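Local atomic coordinates of Serine/threonine-protein kinase pelle (Drosophila melanogaster, PDB entry 1D2Z), a protein that acts as a serine/threonine kinase in the Toll pathway of embryonic dorsoventral patterning, recruited to the membrane by Tube through its death domain. Residues C25-L28 against D29-V33; A92-L95 against I96-Y99. One frame throughout, in Å; residues are numbered along the deposited sequence.

In the fold
Both contacts lie in the death domain of Pelle, a bundle of six helices. Contact 1 comes first along the chain and is complete before contact 2 opens, so the two run in series and neither nest nor cross. Each is local and closes a helical turn. Contact 1 is the last turn of helix 18-31 and the bend toward helix 34-40. Contact 2 is the end of helix 90-95 and the turn that follows it. Their centres are about 15 Å apart, yet they touch: His27 packs on Ala92 and Leu95, and Leu28 also reaches Ala92. Helices 18-31 and 90-95 are thereby joined.

Contact 1. Residues C25-L28 against D29-V33; sequences CAHL and DALDV
The imidazole of His27 meets Leu31 one turn further along the helix. Leu31 CD1 comes to the ring obliquely and lies 3.6 Å from His27 NE2. With CG anti to the backbone N (chi1 168°), His27 carries its ring alongside the helix, where Leu31 can reach it. The side chain of His27 also packs on Asn91, Ala92 and Leu95 of helix 90-95. The second flat group, the carboxylate of Asp29, sits close to the carbonyl of Cys25, with CG 3.0 Å from Cys25 O. This oxygen is an acceptor, so it offers the carboxylate no bond. The hydroxyl of Ser62 lies within hydrogen-bonding reach of both Asp29 OD1 and Cys25 O and can share its one proton; that of Ser60 is hydrogen-bonded to OD2. The acid is thus tied to the start of helix 61-73. Without the carboxylate, as with an alanine here, Ser60 and Ser62 would probably lose their partner, and the tie to helix 61-73 would weaken. Backbone bonds continue the helix: Asp29 N is 2.8 Å from Cys25 O, and Leu31 N is 3.1 Å from His27 O. At the end the pattern changes. Leu28 O receives weak bonds from Asp32 N at 2.9 Å and Val33 N at 3.4 Å, and a water is within hydrogen-bonding distance. Asp32 N bonds weakly to Asp29 O. Leu28 CD2 meets Val33 CG2 at 3.9 Å, the two side chains crossing at about a right angle. Asp32 leaves the helix with positive phi (58°), and Val33 is already the N-cap of helix 34-40. This is a Schellman motif, its 6-to-1 and 5-to-2 bonds both weak and Leu28 and Val33 its apolar contact, linking helix 18-31 to helix 34-40 in the six-helix death-domain bundle.

Contact 2. Residues A92-L95 against I96-Y99; sequences AMRL and IKDY
Lys97 has CG between its backbone N and carbonyl carbon (chi1 72°), which lays the start of its chain over the carbonyl of Arg94, with CG 3.2 Å from Arg94 O. Arg94, whose CG is anti to its own N (chi1 -156°), runs beside it in the same direction. Their aliphatic parts meet where Arg94 CG lies 4.0 Å from Lys97 CD. This is the end of helix 90-95 in the death-domain bundle, where the chain tightens into the 3-10 turn 97-98. The bonds follow that change. Ile96 N is hydrogen-bonded to Met93 O at 3.2 Å, three residues back, and weakly to Ala92 O. Lys97 N then bonds to Arg94 O at 3.2 Å. CG1 of Ile96 passes close to Met93 O, and the side chain packs on Phe84 of helix 77-86 and Leu24 of helix 18-31. Within the turn, a water accepts the N-H of Asp98 and donates to Leu95 O at 2.7 Å, bridging helix end and turn. The chain of Lys97 bends at its last torsion, and Lys97 NZ forms a salt bridge on the syn side of Asp98 OD1 at 2.9 Å.

Contact 1. Residues C25-L28 against D29-V33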
loop_
_atom_site.group_PDB
_atom_site.type_symbol
_atom_site.label_atom_id
_atom_site.label_comp_id
_atom_site.label_asym_id
_atom_site.label_seq_id
_atom_site.Cartn_x
_atom_site.Cartn_y
_atom_site.Cartn_z
ATOM N N CYS A 25 -5.859 4.277 -19.573
ATOM C CA CYS A 25 -6.229 2.873 -19.480
ATOM C C CYS A 25 -6.809 2.319 -20.771
ATOM O O CYS A 25 -6.482 1.197 -21.163
ATOM C CB CYS A 25 -7.147 2.620 -18.280
ATOM S SG CYS A 25 -6.291 2.916 -16.720
ATOM N N ALA A 26 -7.640 3.107 -21.452
ATOM C CA ALA A 26 -8.210 2.665 -22.726
ATOM C C ALA A 26 -7.064 2.402 -23.721
ATOM O O ALA A 26 -7.069 1.406 -24.441
ATOM C CB ALA A 26 -9.174 3.728 -23.287
ATOM N N HIS A 27 -6.065 3.279 -23.714
ATOM C CA HIS A 27 -4.909 3.160 -24.597
ATOM C C HIS A 27 -4.065 1.920 -24.269
ATOM O O HIS A 27 -3.737 1.136 -25.154
ATOM C CB HIS A 27 -4.053 4.426 -24.507
ATOM C CG HIS A 27 -2.714 4.300 -25.157
ATOM N ND1 HIS A 27 -2.557 4.081 -26.510
ATOM C CD2 HIS A 27 -1.464 4.353 -24.637
ATOM C CE1 HIS A 27 -1.269 4.006 -26.796
ATOM N NE2 HIS A 27 -0.583 4.168 -25.676
ATOM N N LEU A 28 -3.733 1.746 -22.992
ATOM C CA LEU A 28 -2.933 0.606 -22.547
ATOM C C LEU A 28 -3.666 -0.725 -22.761
ATOM O O LEU A 28 -3.040 -1.749 -23.045
ATOM C CB LEU A 28 -2.545 0.787 -21.075
ATOM C CG LEU A 28 -1.685 2.012 -20.742
ATOM C CD1 LEU A 28 -1.576 2.150 -19.227
ATOM C CD2 LEU A 28 -0.294 1.889 -21.374
ATOM N N ASP A 29 -4.989 -0.708 -22.640
ATOM C CA ASP A 29 -5.776 -1.922 -22.841
ATOM C C ASP A 29 -5.795 -2.316 -24.308
ATOM O O ASP A 29 -5.747 -3.499 -24.632
ATOM C CB ASP A 29 -7.210 -1.746 -22.337
ATOM C CG ASP A 29 -7.294 -1.671 -20.829
ATOM O OD1 ASP A 29 -6.296 -1.977 -20.143
ATOM O OD2 ASP A 29 -8.370 -1.303 -20.325
ATOM N N ALA A 30 -5.880 -1.318 -25.188
ATOM C CA ALA A 30 -5.886 -1.556 -26.626
ATOM C C ALA A 30 -4.552 -2.176 -27.032
ATOM O O ALA A 30 -4.506 -3.054 -27.894
ATOM C CB ALA A 30 -6.109 -0.246 -27.375
ATOM N N LEU A 31 -3.466 -1.692 -26.427
ATOM C CA LEU A 31 -2.132 -2.215 -26.706
ATOM C C LEU A 31 -1.930 -3.576 -26.045
ATOM O O LEU A 31 -1.019 -4.321 -26.417
ATOM C CB LEU A 31 -1.054 -1.266 -26.181
ATOM C CG LEU A 31 -0.781 0.047 -26.907
ATOM C CD1 LEU A 31 0.416 0.717 -26.241
ATOM C CD2 LEU A 31 -0.513 -0.211 -28.387
ATOM N N ASP A 32 -2.740 -3.858 -25.025
ATOM C CA ASP A 32 -2.670 -5.111 -24.273
ATOM C C ASP A 32 -1.271 -5.316 -23.666
ATOM O O ASP A 32 -0.608 -6.327 -23.918
ATOM C CB ASP A 32 -3.056 -6.295 -25.175
ATOM C CG ASP A 32 -3.426 -7.549 -24.388
ATOM O OD1 ASP A 32 -3.772 -7.439 -23.188
ATOM O OD2 ASP A 32 -3.388 -8.650 -24.984
ATOM N N VAL A 33 -0.830 -4.337 -22.881
ATOM C CA VAL A 33 0.480 -4.391 -22.231
ATOM C C VAL A 33 0.426 -4.580 -20.711
ATOM O O VAL A 33 1.442 -4.404 -20.041
ATOM C CB VAL A 33 1.312 -3.110 -22.505
ATOM C CG1 VAL A 33 1.797 -3.083 -23.950
ATOM C CG2 VAL A 33 0.484 -1.855 -22.185
HETATM O O HOH W 1 -3.603 -3.783 -20.767
#

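Contact 2. Residues A92-L95 against I96-Y99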
loop_
_atom_site.group_PDB
_atom_site.type_symbol
_atom_site.label_atom_id
_atom_site.label_comp_id
_atom_site.label_asym_id
_atom_site.label_seq_id
_atom_site.Cartn_x
_atom_site.Cartn_y
_atom_site.Cartn_z
ATOM N N ALA A 92 1.847 6.626 -24.223
ATOM C CA ALA A 92 1.324 6.550 -22.858
ATOM C C ALA A 92 1.924 7.729 -22.086
ATOM O O ALA A 92 1.218 8.433 -21.363
ATOM C CB ALA A 92 1.704 5.217 -22.201
ATOM N N MET A 93 3.221 7.959 -22.289
ATOM C CA MET A 93 3.930 9.074 -21.659
ATOM C C MET A 93 3.287 10.409 -22.060
ATOM O O MET A 93 3.107 11.299 -21.229
ATOM C CB MET A 93 5.397 9.087 -22.099
ATOM C CG MET A 93 6.213 7.902 -21.617
ATOM S SD MET A 93 7.751 7.705 -22.527
ATOM C CE MET A 93 8.699 9.020 -21.866
ATOM N N ARG A 94 2.940 10.543 -23.337
ATOM C CA ARG A 94 2.338 11.782 -23.816
ATOM C C ARG A 94 0.996 12.056 -23.145
ATOM O O ARG A 94 0.700 13.198 -22.795
ATOM C CB ARG A 94 2.175 11.760 -25.337
ATOM C CG ARG A 94 2.119 13.151 -25.954
ATOM C CD ARG A 94 2.002 13.091 -27.471
ATOM N NE ARG A 94 0.775 12.407 -27.847
ATOM C CZ ARG A 94 -0.415 12.991 -27.942
ATOM N NH1 ARG A 94 -0.559 14.294 -27.720
ATOM N NH2 ARG A 94 -1.486 12.242 -28.128
ATOM N N LEU A 95 0.207 11.004 -22.926
ATOM C CA LEU A 95 -1.101 11.151 -22.297
ATOM C C LEU A 95 -1.043 11.711 -20.879
ATOM O O LEU A 95 -2.002 12.335 -20.417
ATOM C CB LEU A 95 -1.868 9.822 -22.321
ATOM C CG LEU A 95 -2.446 9.442 -23.687
ATOM C CD1 LEU A 95 -3.084 8.060 -23.623
ATOM C CD2 LEU A 95 -3.463 10.492 -24.137
ATOM N N ILE A 96 0.079 11.494 -20.195
ATOM C CA ILE A 96 0.241 11.999 -18.834
ATOM C C ILE A 96 1.289 13.105 -18.713
ATOM O O ILE A 96 1.679 13.470 -17.602
ATOM C CB ILE A 96 0.601 10.867 -17.826
ATOM C CG1 ILE A 96 1.861 10.122 -18.273
ATOM C CG2 ILE A 96 -0.577 9.925 -17.648
ATOM C CD1 ILE A 96 2.452 9.222 -17.188
ATOM N N LYS A 97 1.707 13.672 -19.844
ATOM C CA LYS A 97 2.724 14.726 -19.835
ATOM C C LYS A 97 2.334 15.948 -19.015
ATOM O O LYS A 97 3.189 16.592 -18.417
ATOM C CB LYS A 97 3.074 15.165 -21.262
ATOM C CG LYS A 97 1.988 15.973 -21.961
ATOM C CD LYS A 97 2.339 16.245 -23.423
ATOM C CE LYS A 97 1.166 16.869 -24.173
ATOM N NZ LYS A 97 0.764 18.194 -23.592
ATOM N N ASP A 98 1.037 16.230 -18.957
ATOM C CA ASP A 98 0.531 17.394 -18.235
ATOM C C ASP A 98 0.559 17.280 -16.709
ATOM O O ASP A 98 0.351 18.273 -16.007
ATOM C CB ASP A 98 -0.882 17.730 -18.729
ATOM C CG ASP A 98 -0.949 17.880 -20.247
ATOM O OD1 ASP A 98 -0.012 18.465 -20.834
ATOM O OD2 ASP A 98 -1.936 17.411 -20.856
ATOM N N TYR A 99 0.842 16.080 -16.202
ATOM C CA TYR A 99 0.899 15.835 -14.759
ATOM C C TYR A 99 2.320 15.526 -14.309
ATOM O O TYR A 99 2.552 15.031 -13.205
ATOM C CB TYR A 99 -0.036 14.689 -14.394
ATOM C CG TYR A 99 -1.478 15.006 -14.688
ATOM C CD1 TYR A 99 -2.267 15.672 -13.751
ATOM C CD2 TYR A 99 -2.045 14.680 -15.918
ATOM C CE1 TYR A 99 -3.586 16.013 -14.032
ATOM C CE2 TYR A 99 -3.361 15.016 -16.212
ATOM C CZ TYR A 99 -4.127 15.683 -15.264
ATOM O OH TYR A 99 -5.423 16.028 -15.548
HETATM O O HOH W 2 -1.683 14.905 -19.589
#